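Local atomic coordinates of MHC class I antigen (Ctenopharyngodon idella, PDB entry 5H5Z), a protein that probably presents peptides to T cells at the surface of grass carp cells, as the heavy chain of a classical MHC class I molecule paired with beta-2-microglobulin. Residues A[77-82]-A[112-117]; A[19-24]-A[70-75]; A[127-132]-A[150-155]; A[5-10]-A[30-35]. All coordinates share one frame; numbering follows the deposited sequence.

Contact 1. Residues A[77-82]-A[112-117]; sequences QIVMER and YAYDGE
A chi1 of 175° swings the ring of Y114 out from the end of its strand toward the helix, where V79 has turned both methyls to meet it: chi1 of 56° sets CG1 between the backbone N and the carbonyl carbon and leaves CG2 anti to the N. CG2 of V79 lies over one face, 3.7 Å from the centroid of the Y114 ring and 18° off its normal, a CH-pi contact, while V79 CG1 packs 3.5 Å from Y114 CD1. Toward the far end of the ring M80 crosses at about a right angle, its CG 3.3 Å from Y114 OH. That hydroxyl has its polar partner in Q85, by a hydrogen bond, so M80 adds apolar cover beside an oxygen already engaged. The other face of the ring carries CG of D115, 3.9 Å above the plane, within the type I' turn from Y114 to E117 that links two strands as a tight hairpin. V79 also packs on an apolar side chain of the bound peptide. A helix laid across sheet strands is characteristic of the MHC class I peptide-binding platform, here at one end of the helix 55-82 wall.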
loop_
_atom_site.group_PDB
_atom_site.type_symbol
_atom_site.label_atom_id
_atom_site.label_comp_id
_atom_site.label_asym_id
_atom_site.label_seq_id
_atom_site.Cartn_x
_atom_site.Cartn_y
_atom_site.Cartn_z
ATOM N N GLN A 77 -1.531 9.782 25.010
ATOM C CA GLN A 77 -1.740 9.739 26.458
ATOM C C GLN A 77 -3.109 10.311 26.827
ATOM O O GLN A 77 -3.837 9.729 27.626
ATOM C CB GLN A 77 -0.628 10.498 27.188
ATOM C CG GLN A 77 -0.387 10.028 28.616
ATOM C CD GLN A 77 0.201 8.628 28.690
ATOM O OE1 GLN A 77 0.703 8.092 27.693
ATOM N NE2 GLN A 77 0.144 8.028 29.877
ATOM N N ILE A 78 -3.446 11.440 26.209
ATOM C CA ILE A 78 -4.703 12.151 26.443
ATOM C C ILE A 78 -5.938 11.340 26.018
ATOM O O ILE A 78 -6.881 11.186 26.798
ATOM C CB ILE A 78 -4.672 13.549 25.768
ATOM C CG1 ILE A 78 -3.742 14.487 26.546
ATOM C CG2 ILE A 78 -6.069 14.151 25.649
ATOM C CD1 ILE A 78 -3.396 15.774 25.826
ATOM N N VAL A 79 -5.924 10.816 24.795
ATOM C CA VAL A 79 -7.076 10.083 24.255
ATOM C C VAL A 79 -7.348 8.764 25.003
ATOM O O VAL A 79 -8.507 8.438 25.276
ATOM C CB VAL A 79 -6.989 9.914 22.708
ATOM C CG1 VAL A 79 -5.698 9.230 22.288
ATOM C CG2 VAL A 79 -8.209 9.198 22.142
ATOM N N MET A 80 -6.285 8.036 25.361
ATOM C CA MET A 80 -6.409 6.780 26.131
ATOM C C MET A 80 -7.159 6.996 27.441
ATOM O O MET A 80 -8.043 6.205 27.810
ATOM C CB MET A 80 -5.030 6.159 26.426
ATOM C CG MET A 80 -4.238 5.710 25.204
ATOM S SD MET A 80 -2.741 4.769 25.587
ATOM C CE MET A 80 -1.707 6.007 26.370
ATOM N N GLU A 81 -6.804 8.075 28.135
ATOM C CA GLU A 81 -7.438 8.452 29.393
ATOM C C GLU A 81 -8.923 8.756 29.202
ATOM O O GLU A 81 -9.741 8.429 30.059
ATOM C CB GLU A 81 -6.717 9.652 30.016
ATOM C CG GLU A 81 -5.356 9.309 30.611
ATOM C CD GLU A 81 -4.442 10.516 30.764
ATOM O OE1 GLU A 81 -4.781 11.613 30.264
ATOM O OE2 GLU A 81 -3.369 10.365 31.385
ATOM N N ARG A 82 -9.262 9.363 28.067
ATOM C CA ARG A 82 -10.647 9.720 27.766
ATOM C C ARG A 82 -11.531 8.509 27.464
ATOM O O ARG A 82 -12.738 8.533 27.733
ATOM C CB ARG A 82 -10.704 10.782 26.660
ATOM C CG ARG A 82 -10.681 12.190 27.239
ATOM C CD ARG A 82 -9.765 13.149 26.494
ATOM N NE ARG A 82 -10.333 13.608 25.233
ATOM C CZ ARG A 82 -9.944 14.705 24.581
ATOM N NH1 ARG A 82 -10.511 15.026 23.428
ATOM N NH2 ARG A 82 -9.000 15.495 25.076
ATOM N N TYR A 112 -7.311 12.268 11.623
ATOM C CA TYR A 112 -6.700 11.539 12.732
ATOM C C TYR A 112 -7.589 10.367 13.155
ATOM O O TYR A 112 -8.810 10.441 13.032
ATOM C CB TYR A 112 -6.496 12.469 13.929
ATOM C CG TYR A 112 -5.505 13.605 13.711
ATOM C CD1 TYR A 112 -5.892 14.791 13.077
ATOM C CD2 TYR A 112 -4.186 13.500 14.159
ATOM C CE1 TYR A 112 -4.992 15.830 12.893
ATOM C CE2 TYR A 112 -3.279 14.544 13.983
ATOM C CZ TYR A 112 -3.687 15.699 13.345
ATOM O OH TYR A 112 -2.794 16.740 13.173
ATOM N N ALA A 113 -6.972 9.294 13.652
ATOM C CA ALA A 113 -7.710 8.134 14.171
ATOM C C ALA A 113 -7.080 7.616 15.445
ATOM O O ALA A 113 -5.853 7.649 15.603
ATOM C CB ALA A 113 -7.768 7.011 13.141
ATOM N N TYR A 114 -7.933 7.138 16.346
ATOM C CA TYR A 114 -7.494 6.458 17.549
ATOM C C TYR A 114 -7.924 5.000 17.474
ATOM O O TYR A 114 -9.085 4.703 17.171
ATOM C CB TYR A 114 -8.083 7.125 18.793
ATOM C CG TYR A 114 -7.753 6.393 20.074
ATOM C CD1 TYR A 114 -6.441 6.329 20.540
ATOM C CD2 TYR A 114 -8.751 5.755 20.817
ATOM C CE1 TYR A 114 -6.125 5.663 21.709
ATOM C CE2 TYR A 114 -8.445 5.086 21.991
ATOM C CZ TYR A 114 -7.133 5.042 22.432
ATOM O OH TYR A 114 -6.825 4.378 23.594
ATOM N N ASP A 115 -6.981 4.101 17.752
ATOM C CA ASP A 115 -7.179 2.650 17.580
ATOM C C ASP A 115 -7.820 2.297 16.234
ATOM O O ASP A 115 -8.691 1.430 16.151
ATOM C CB ASP A 115 -7.951 2.042 18.766
ATOM C CG ASP A 115 -7.102 1.943 20.022
ATOM O OD1 ASP A 115 -5.860 1.952 19.917
ATOM O OD2 ASP A 115 -7.674 1.850 21.127
ATOM N N GLY A 116 -7.380 2.987 15.183
ATOM C CA GLY A 116 -7.844 2.718 13.822
ATOM C C GLY A 116 -9.271 3.134 13.504
ATOM O O GLY A 116 -9.848 2.668 12.524
ATOM N N GLU A 117 -9.843 4.004 14.333
ATOM C CA GLU A 117 -11.178 4.551 14.091
ATOM C C GLU A 117 -11.145 6.080 14.042
ATOM O O GLU A 117 -10.432 6.705 14.828
ATOM C CB GLU A 117 -12.146 4.094 15.183
ATOM C CG GLU A 117 -12.518 2.621 15.105
ATOM C CD GLU A 117 -13.585 2.245 16.113
ATOM O OE1 GLU A 117 -13.407 2.534 17.316
ATOM O OE2 GLU A 117 -14.604 1.657 15.702
#

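Contact 2. Residues A[19-24]-A[70-75]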
loop_
_atom_site.group_PDB
_atom_site.type_symbol
_atom_site.label_atom_id
_atom_site.label_comp_id
_atom_site.label_asym_id
_atom_site.label_seq_id
_atom_site.Cartn_x
_atom_site.Cartn_y
_atom_site.Cartn_z
ATOM N N PRO A 19 8.493 1.002 16.617
ATOM C CA PRO A 19 8.837 2.209 17.379
ATOM C C PRO A 19 7.608 2.970 17.875
ATOM O O PRO A 19 6.485 2.679 17.460
ATOM C CB PRO A 19 9.605 3.069 16.363
ATOM C CG PRO A 19 9.964 2.153 15.243
ATOM C CD PRO A 19 8.863 1.143 15.195
ATOM N N GLU A 20 7.829 3.946 18.757
ATOM C CA GLU A 20 6.754 4.796 19.263
ATOM C C GLU A 20 6.104 5.624 18.162
ATOM O O GLU A 20 4.903 5.883 18.200
ATOM C CB GLU A 20 7.279 5.741 20.333
ATOM C CG GLU A 20 7.280 5.165 21.729
ATOM C CD GLU A 20 7.565 6.219 22.772
ATOM O OE1 GLU A 20 6.677 6.468 23.614
ATOM O OE2 GLU A 20 8.667 6.805 22.740
ATOM N N PHE A 21 6.910 6.046 17.194
ATOM C CA PHE A 21 6.438 6.890 16.109
ATOM C C PHE A 21 7.071 6.446 14.804
ATOM O O PHE A 21 8.273 6.197 14.755
ATOM C CB PHE A 21 6.794 8.357 16.392
ATOM C CG PHE A 21 6.296 9.320 15.353
ATOM C CD1 PHE A 21 5.002 9.823 15.416
ATOM C CD2 PHE A 21 7.128 9.740 14.318
ATOM C CE1 PHE A 21 4.539 10.717 14.465
ATOM C CE2 PHE A 21 6.671 10.637 13.360
ATOM C CZ PHE A 21 5.374 11.126 13.434
ATOM N N THR A 22 6.252 6.350 13.758
ATOM C CA THR A 22 6.721 6.077 12.403
ATOM C C THR A 22 6.045 7.056 11.441
ATOM O O THR A 22 4.841 7.290 11.530
ATOM C CB THR A 22 6.394 4.627 11.966
ATOM O OG1 THR A 22 6.939 3.700 12.911
ATOM C CG2 THR A 22 6.968 4.322 10.581
ATOM N N ALA A 23 6.821 7.637 10.530
ATOM C CA ALA A 23 6.257 8.490 9.495
ATOM C C ALA A 23 6.725 8.010 8.129
ATOM O O ALA A 23 7.906 7.704 7.944
ATOM C CB ALA A 23 6.669 9.941 9.717
ATOM N N VAL A 24 5.786 7.925 7.189
ATOM C CA VAL A 24 6.093 7.629 5.783
ATOM C C VAL A 24 5.523 8.739 4.890
ATOM O O VAL A 24 4.383 9.171 5.071
ATOM C CB VAL A 24 5.536 6.240 5.368
ATOM C CG1 VAL A 24 5.572 6.043 3.855
ATOM C CG2 VAL A 24 6.296 5.124 6.077
ATOM N N GLN A 70 7.103 13.850 19.646
ATOM C CA GLN A 70 6.809 14.431 20.959
ATOM C C GLN A 70 5.300 14.689 21.112
ATOM O O GLN A 70 4.693 14.279 22.105
ATOM C CB GLN A 70 7.635 15.713 21.190
ATOM C CG GLN A 70 9.141 15.473 21.347
ATOM C CD GLN A 70 9.962 16.743 21.574
ATOM O OE1 GLN A 70 10.988 16.716 22.259
ATOM N NE2 GLN A 70 9.519 17.859 20.999
ATOM N N VAL A 71 4.701 15.332 20.107
ATOM C CA VAL A 71 3.268 15.660 20.107
ATOM C C VAL A 71 2.389 14.405 20.084
ATOM O O VAL A 71 1.353 14.353 20.757
ATOM C CB VAL A 71 2.893 16.606 18.943
ATOM C CG1 VAL A 71 1.388 16.835 18.883
ATOM C CG2 VAL A 71 3.615 17.943 19.078
ATOM N N PHE A 72 2.807 13.399 19.317
ATOM C CA PHE A 72 2.099 12.116 19.275
ATOM C C PHE A 72 2.101 11.379 20.609
ATOM O O PHE A 72 1.083 10.785 20.988
ATOM C CB PHE A 72 2.651 11.219 18.164
ATOM C CG PHE A 72 1.826 11.236 16.911
ATOM C CD1 PHE A 72 1.421 12.440 16.337
ATOM C CD2 PHE A 72 1.460 10.040 16.292
ATOM C CE1 PHE A 72 0.655 12.449 15.181
ATOM C CE2 PHE A 72 0.698 10.045 15.132
ATOM C CZ PHE A 72 0.292 11.249 14.582
ATOM N N LYS A 73 3.236 11.417 21.310
ATOM C CA LYS A 73 3.342 10.849 22.660
ATOM C C LYS A 73 2.326 11.494 23.598
ATOM O O LYS A 73 1.620 10.808 24.337
ATOM C CB LYS A 73 4.747 11.057 23.231
ATOM C CG LYS A 73 5.774 9.998 22.863
ATOM C CD LYS A 73 7.168 10.398 23.345
ATOM C CE LYS A 73 7.322 10.318 24.859
ATOM N NZ LYS A 73 7.375 8.914 25.354
ATOM N N ASP A 74 2.263 12.823 23.550
ATOM C CA ASP A 74 1.387 13.601 24.427
ATOM C C ASP A 74 -0.079 13.355 24.080
ATOM O O ASP A 74 -0.927 13.209 24.970
ATOM C CB ASP A 74 1.703 15.095 24.296
ATOM C CG ASP A 74 3.106 15.454 24.784
ATOM O OD1 ASP A 74 3.795 14.596 25.379
ATOM O OD2 ASP A 74 3.520 16.613 24.572
ATOM N N SER A 75 -0.357 13.304 22.778
ATOM C CA SER A 75 -1.710 13.133 22.259
ATOM C C SER A 75 -2.314 11.779 22.626
ATOM O O SER A 75 -3.430 11.724 23.139
ATOM C CB SER A 75 -1.738 13.329 20.741
ATOM O OG SER A 75 -1.506 14.688 20.405
#
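K73 bends round to E20 at the solvent-exposed side of this contact. From CB the chain of K73 leaves the helix with CG anti to the carbonyl carbon (chi1 -86°), and CG already lies 3.7 Å from E20 OE1. CD passes beside the carboxylate, 3.9 Å from E20 OE2; turns at chi3 and chi4 then fold the chain back, so that CE stays near E20 OE1 and NZ closes a salt bridge to that oxygen at 3.1 Å, on its syn lone pair. Both residues are exposed, so solvent probably weakens the pairing. Beneath it the contact is aromatic. The chi1 of -178° carries the F21 ring to the helix, its CD1-CE1 edge against one face of F72, a T-shaped pair with centroids 5.1 Å apart and planes at 89°. F21 CE1 comes 3.6 Å from F72 CD2, toward the rim of the ring face. F21 also meets Y9 edge-to-face, and F72 meets W92. OG of S75 hydrogen-bonds both to V71 O and to the backbone of the bound peptide. Helix 55-82 is thus seated on strand 21-27 of the sheet, as in the alpha-1 half of the MHC class I peptide-binding platform.

Contact 3. Residues A[127-132]-A[150-155]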
loop_
_atom_site.group_PDB
_atom_site.type_symbol
_atom_site.label_atom_id
_atom_site.label_comp_id
_atom_site.label_asym_id
_atom_site.label_seq_id
_atom_site.Cartn_x
_atom_site.Cartn_y
_atom_site.Cartn_z
ATOM N N LEU A 127 -13.665 25.432 7.948
ATOM C CA LEU A 127 -12.585 25.628 8.921
ATOM C C LEU A 127 -12.965 25.082 10.298
ATOM O O LEU A 127 -12.759 25.730 11.329
ATOM C CB LEU A 127 -12.162 27.104 8.989
ATOM C CG LEU A 127 -11.407 27.635 7.767
ATOM C CD1 LEU A 127 -11.382 29.156 7.754
ATOM C CD2 LEU A 127 -9.996 27.067 7.733
ATOM N N THR A 128 -13.533 23.878 10.294
ATOM C CA THR A 128 -13.943 23.203 11.516
ATOM C C THR A 128 -13.440 21.765 11.505
ATOM O O THR A 128 -13.046 21.240 10.457
ATOM C CB THR A 128 -15.479 23.198 11.687
ATOM O OG1 THR A 128 -16.094 22.610 10.531
ATOM C CG2 THR A 128 -16.013 24.615 11.897
ATOM N N TRP A 129 -13.447 21.145 12.680
ATOM C CA TRP A 129 -13.058 19.752 12.833
ATOM C C TRP A 129 -14.269 18.896 13.156
ATOM O O TRP A 129 -14.984 19.153 14.126
ATOM C CB TRP A 129 -11.996 19.613 13.926
ATOM C CG TRP A 129 -10.693 20.215 13.520
ATOM C CD1 TRP A 129 -10.276 21.503 13.731
ATOM C CD2 TRP A 129 -9.640 19.565 12.804
ATOM N NE1 TRP A 129 -9.022 21.688 13.198
ATOM C CE2 TRP A 129 -8.608 20.518 12.618
ATOM C CE3 TRP A 129 -9.461 18.267 12.304
ATOM C CZ2 TRP A 129 -7.413 20.210 11.961
ATOM C CZ3 TRP A 129 -8.278 17.960 11.646
ATOM C CH2 TRP A 129 -7.269 18.931 11.473
ATOM N N THR A 130 -14.503 17.886 12.327
ATOM C CA THR A 130 -15.572 16.928 12.573
ATOM C C THR A 130 -15.098 15.915 13.605
ATOM O O THR A 130 -14.109 15.214 13.387
ATOM C CB THR A 130 -16.003 16.227 11.273
ATOM O OG1 THR A 130 -16.386 17.220 10.316
ATOM C CG2 THR A 130 -17.186 15.282 11.520
ATOM N N ALA A 131 -15.800 15.872 14.736
ATOM C CA ALA A 131 -15.518 14.930 15.813
ATOM C C ALA A 131 -16.371 13.677 15.634
ATOM O O ALA A 131 -17.596 13.763 15.548
ATOM C CB ALA A 131 -15.798 15.578 17.163
ATOM N N ALA A 132 -15.719 12.517 15.572
ATOM C CA ALA A 132 -16.416 11.245 15.333
ATOM C C ALA A 132 -17.143 10.700 16.563
ATOM O O ALA A 132 -18.087 9.912 16.440
ATOM C CB ALA A 132 -15.450 10.205 14.787
ATOM N N GLU A 150 -7.243 26.505 10.255
ATOM C CA GLU A 150 -6.667 27.538 9.405
ATOM C C GLU A 150 -5.222 27.216 9.017
ATOM O O GLU A 150 -4.850 27.347 7.842
ATOM C CB GLU A 150 -6.763 28.912 10.080
ATOM C CG GLU A 150 -8.160 29.530 10.078
ATOM C CD GLU A 150 -9.061 29.032 11.201
ATOM O OE1 GLU A 150 -8.707 28.048 11.889
ATOM O OE2 GLU A 150 -10.138 29.634 11.399
ATOM N N GLN A 151 -4.418 26.792 9.997
ATOM C CA GLN A 151 -3.009 26.470 9.753
ATOM C C GLN A 151 -2.909 25.311 8.775
ATOM O O GLN A 151 -2.147 25.365 7.804
ATOM C CB GLN A 151 -2.280 26.126 11.056
ATOM C CG GLN A 151 -0.752 26.153 10.964
ATOM C CD GLN A 151 -0.139 24.938 10.282
ATOM O OE1 GLN A 151 0.888 25.048 9.601
ATOM N NE2 GLN A 151 -0.758 23.772 10.462
ATOM N N ASN A 152 -3.691 24.269 9.053
ATOM C CA ASN A 152 -3.709 23.059 8.251
ATOM C C ASN A 152 -4.157 23.330 6.815
ATOM O O ASN A 152 -3.530 22.846 5.876
ATOM C CB ASN A 152 -4.623 22.011 8.900
ATOM C CG ASN A 152 -4.001 21.340 10.118
ATOM O OD1 ASN A 152 -4.571 20.394 10.642
ATOM N ND2 ASN A 152 -2.834 21.811 10.566
ATOM N N LYS A 153 -5.232 24.102 6.653
ATOM C CA LYS A 153 -5.683 24.554 5.328
ATOM C C LYS A 153 -4.592 25.336 4.591
ATOM O O LYS A 153 -4.360 25.109 3.395
ATOM C CB LYS A 153 -6.966 25.384 5.448
ATOM C CG LYS A 153 -7.481 25.981 4.146
ATOM C CD LYS A 153 -8.597 26.977 4.420
ATOM C CE LYS A 153 -9.032 27.724 3.168
ATOM N NZ LYS A 153 -9.838 26.870 2.252
ATOM N N GLY A 154 -3.925 26.250 5.300
ATOM C CA GLY A 154 -2.800 26.994 4.729
ATOM C C GLY A 154 -1.713 26.068 4.210
ATOM O O GLY A 154 -1.229 26.226 3.082
ATOM N N TYR A 155 -1.328 25.096 5.036
ATOM C CA TYR A 155 -0.356 24.087 4.628
ATOM C C TYR A 155 -0.811 23.292 3.396
ATOM O O TYR A 155 -0.048 23.128 2.434
ATOM C CB TYR A 155 -0.029 23.121 5.779
ATOM C CG TYR A 155 0.769 21.932 5.297
ATOM C CD1 TYR A 155 2.156 22.018 5.134
ATOM C CD2 TYR A 155 0.132 20.736 4.944
ATOM C CE1 TYR A 155 2.886 20.942 4.658
ATOM C CE2 TYR A 155 0.853 19.659 4.463
ATOM C CZ TYR A 155 2.226 19.764 4.328
ATOM O OH TYR A 155 2.939 18.689 3.860
HETATM O O HOH W 1 -10.852 26.797 13.237
#
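L127 meets the helix first, laying its branched end across E150 and K153. Its CG stands anti to the carbonyl carbon (chi1 -71°), and CD2 settles 3.8 Å from CA of E150 and 3.6 Å from CD of K153, while CD1 lies 4.0 Å from E150 CG. The E150 chain bends at chi2 (83°), which folds its carboxylate back across L127 and brings OE2 to 3.9 Å from L127 CD1. CD of K153 and CA and CG of E150 give L127 its apolar surface; NZ of K153 goes on to a salt bridge with E157 and a hydrogen bond to K124 O. The backbone of L127 takes part as well: a water lies 2.9 Å from L127 O and 2.8 Å from E150 OE1, though it has more acceptors near it than protons to give. A G1 beta bulge opposite D123, formed by L127 and T128, opens the strand. T128 turns its side chain from the helix, and W129 directs its indole edge at N152. OD1 of N152 lies in the ring plane, 3.1 Å from W129 CZ2 and 3.2 Å from W129 CH2, and so faces the C-H edge; the amide plane stands at 82° to the ring. The indole also packs against V148 and A149, L122 of strand 117-123 and Y112 of strand 106-114, and meets W143 edge-to-face. Strand 128-131, outermost of the sheet in this chain, is tied to helix 134-145 by hydrogen bonds from W129 N to E144 and from K140 to W129 O, and to helix 148-170 by L127 and W129.

Contact 4. Residues A[5-10]-A[30-35]; sequences LKYVYT and GQFMYF
Two strands that are not neighbours in the sheet meet here through side chains alone: 5-10 and 30-35 run at 69° to each other with their axes 9.0 Å apart, and strand 21-27 lies between them. A classic beta bulge at F32 and M33, opposite G25, is consistent with both of these consecutive side chains turning to the same partner, Y7. CE of M33 comes in at the edge of the Y7 ring, near its plane and only 3.2 Å from Y7 CE1, a tight approach. The methionine gets there by leaving with CG anti to its backbone N (chi1 177°) and then bending at chi2 and chi3. F32 takes a different course, its CG lying between the backbone N and the carbonyl carbon (chi1 78°), and its side chain crosses Y7 at about a right angle. Y7 OH lies near the plane of the F32 ring, at its edge, 3.5 Å from F32 CZ. That hydroxyl hydrogen-bonds to the backbone of the bound peptide. L5 CD1 packs beside the same end of the F32 ring, 3.6 Å from F32 CE1. F32 also meets the rings of W48 and Y167, and Y7 that of Y96. An aromatic cluster on the sheet floor with a tyrosine hydroxyl reaching the peptide backbone is characteristic of the MHC class I groove, probably at the end that takes the peptide N terminus.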
loop_
_atom_site.group_PDB
_atom_site.type_symbol
_atom_site.label_atom_id
_atom_site.label_comp_id
_atom_site.label_asym_id
_atom_site.label_seq_id
_atom_site.Cartn_x
_atom_site.Cartn_y
_atom_site.Cartn_z
ATOM N N LEU A 5 0.770 14.270 -2.856
ATOM C CA LEU A 5 1.750 14.183 -1.786
ATOM C C LEU A 5 0.987 13.829 -0.514
ATOM O O LEU A 5 -0.008 14.484 -0.188
ATOM C CB LEU A 5 2.490 15.525 -1.619
ATOM C CG LEU A 5 3.399 15.704 -0.393
ATOM C CD1 LEU A 5 4.511 14.665 -0.319
ATOM C CD2 LEU A 5 3.979 17.118 -0.338
ATOM N N LYS A 6 1.432 12.785 0.184
ATOM C CA LYS A 6 0.747 12.315 1.392
ATOM C C LYS A 6 1.728 11.901 2.477
ATOM O O LYS A 6 2.790 11.330 2.199
ATOM C CB LYS A 6 -0.164 11.113 1.087
ATOM C CG LYS A 6 -1.229 11.348 0.031
ATOM C CD LYS A 6 -1.934 10.045 -0.302
ATOM C CE LYS A 6 -3.010 10.226 -1.358
ATOM N NZ LYS A 6 -3.611 8.898 -1.674
ATOM N N TYR A 7 1.356 12.194 3.716
ATOM C CA TYR A 7 2.103 11.724 4.871
ATOM C C TYR A 7 1.204 10.858 5.728
ATOM O O TYR A 7 0.031 11.173 5.922
ATOM C CB TYR A 7 2.673 12.902 5.669
ATOM C CG TYR A 7 3.790 13.584 4.923
ATOM C CD1 TYR A 7 5.096 13.113 5.015
ATOM C CD2 TYR A 7 3.539 14.685 4.104
ATOM C CE1 TYR A 7 6.132 13.725 4.324
ATOM C CE2 TYR A 7 4.566 15.300 3.404
ATOM C CZ TYR A 7 5.860 14.816 3.519
ATOM O OH TYR A 7 6.885 15.416 2.825
ATOM N N VAL A 8 1.756 9.750 6.210
ATOM C CA VAL A 8 1.036 8.871 7.135
ATOM C C VAL A 8 1.890 8.653 8.384
ATOM O O VAL A 8 3.015 8.158 8.294
ATOM C CB VAL A 8 0.583 7.534 6.479
ATOM C CG1 VAL A 8 -0.471 7.788 5.405
ATOM C CG2 VAL A 8 1.758 6.752 5.913
ATOM N N TYR A 9 1.374 9.083 9.534
ATOM C CA TYR A 9 2.081 8.935 10.806
ATOM C C TYR A 9 1.424 7.837 11.637
ATOM O O TYR A 9 0.195 7.818 11.776
ATOM C CB TYR A 9 2.011 10.211 11.644
ATOM C CG TYR A 9 2.609 11.487 11.068
ATOM C CD1 TYR A 9 3.392 11.484 9.906
ATOM C CD2 TYR A 9 2.397 12.702 11.716
ATOM C CE1 TYR A 9 3.928 12.665 9.404
ATOM C CE2 TYR A 9 2.939 13.884 11.231
ATOM C CZ TYR A 9 3.696 13.859 10.076
ATOM O OH TYR A 9 4.211 15.041 9.604
ATOM N N THR A 10 2.235 6.952 12.212
ATOM C CA THR A 10 1.728 5.936 13.147
ATOM C C THR A 10 2.379 6.053 14.523
ATOM O O THR A 10 3.596 5.921 14.659
ATOM C CB THR A 10 1.936 4.501 12.625
ATOM O OG1 THR A 10 1.351 4.369 11.322
ATOM C CG2 THR A 10 1.298 3.475 13.580
ATOM N N GLY A 30 3.694 6.240 -3.726
ATOM C CA GLY A 30 5.002 5.601 -3.685
ATOM C C GLY A 30 5.870 6.295 -2.655
ATOM O O GLY A 30 6.033 7.520 -2.693
ATOM N N GLN A 31 6.429 5.517 -1.731
ATOM C CA GLN A 31 7.186 6.078 -0.614
ATOM C C GLN A 31 8.467 6.770 -1.072
ATOM O O GLN A 31 9.230 6.203 -1.849
ATOM C CB GLN A 31 7.546 5.000 0.412
ATOM C CG GLN A 31 8.520 5.518 1.462
ATOM C CD GLN A 31 9.079 4.452 2.384
ATOM O OE1 GLN A 31 9.314 4.714 3.567
ATOM N NE2 GLN A 31 9.323 3.258 1.852
ATOM N N PHE A 32 8.699 7.985 -0.579
ATOM C CA PHE A 32 9.961 8.682 -0.841
ATOM C C PHE A 32 10.707 9.071 0.444
ATOM O O PHE A 32 11.864 9.484 0.385
ATOM C CB PHE A 32 9.736 9.908 -1.748
ATOM C CG PHE A 32 9.165 11.106 -1.029
ATOM C CD1 PHE A 32 7.794 11.220 -0.822
ATOM C CD2 PHE A 32 9.999 12.125 -0.566
ATOM C CE1 PHE A 32 7.261 12.315 -0.156
ATOM C CE2 PHE A 32 9.474 13.230 0.102
ATOM C CZ PHE A 32 8.102 13.326 0.308
ATOM N N MET A 33 10.046 8.928 1.594
ATOM C CA MET A 33 10.606 9.350 2.883
ATOM C C MET A 33 10.238 8.356 3.978
ATOM O O MET A 33 9.141 7.791 3.958
ATOM C CB MET A 33 10.083 10.749 3.235
ATOM C CG MET A 33 10.516 11.309 4.585
ATOM S SD MET A 33 9.528 10.691 5.960
ATOM C CE MET A 33 7.948 11.430 5.627
ATOM N N TYR A 34 11.150 8.164 4.931
ATOM C CA TYR A 34 10.884 7.387 6.145
ATOM C C TYR A 34 11.438 8.100 7.387
ATOM O O TYR A 34 12.494 8.721 7.322
ATOM C CB TYR A 34 11.511 5.998 6.038
ATOM C CG TYR A 34 11.302 5.151 7.270
ATOM C CD1 TYR A 34 10.093 4.492 7.477
ATOM C CD2 TYR A 34 12.301 5.021 8.237
ATOM C CE1 TYR A 34 9.885 3.713 8.600
ATOM C CE2 TYR A 34 12.100 4.244 9.368
ATOM C CZ TYR A 34 10.889 3.592 9.539
ATOM O OH TYR A 34 10.669 2.818 10.646
ATOM N N PHE A 35 10.722 7.994 8.507
ATOM C CA PHE A 35 11.213 8.438 9.815
ATOM C C PHE A 35 10.673 7.512 10.890
ATOM O O PHE A 35 9.515 7.100 10.833
ATOM C CB PHE A 35 10.758 9.875 10.107
ATOM C CG PHE A 35 11.143 10.390 11.481
ATOM C CD1 PHE A 35 10.341 10.131 12.596
ATOM C CD2 PHE A 35 12.288 11.160 11.658
ATOM C CE1 PHE A 35 10.689 10.610 13.859
ATOM C CE2 PHE A 35 12.637 11.649 12.913
ATOM C CZ PHE A 35 11.840 11.375 14.017
#

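From the N terminus, segment 5-10 of strand 3-13 is the first to find its partner, and contact 4 closes on 30-35 after a short loop of sheet. Contact 2 opens within that loop at 19-24 but closes only at 70-75, so the two cross; strand 21-27 pairs with both strands of contact 4 and F72 packs on Y9. Contact 1 follows in series, sharing helix 55-82 with contact 2 and closing on 112-117. Contact 3, last in the chain, closes a span that holds helix 134-145; it touches contact 1 through W129 and Y112, and contact 4 through Y155 and Y7. Contacts 1 and 2 fasten helix 55-82, and contact 3 helix 148-170, to the sheet, while contact 4 joins strands within it.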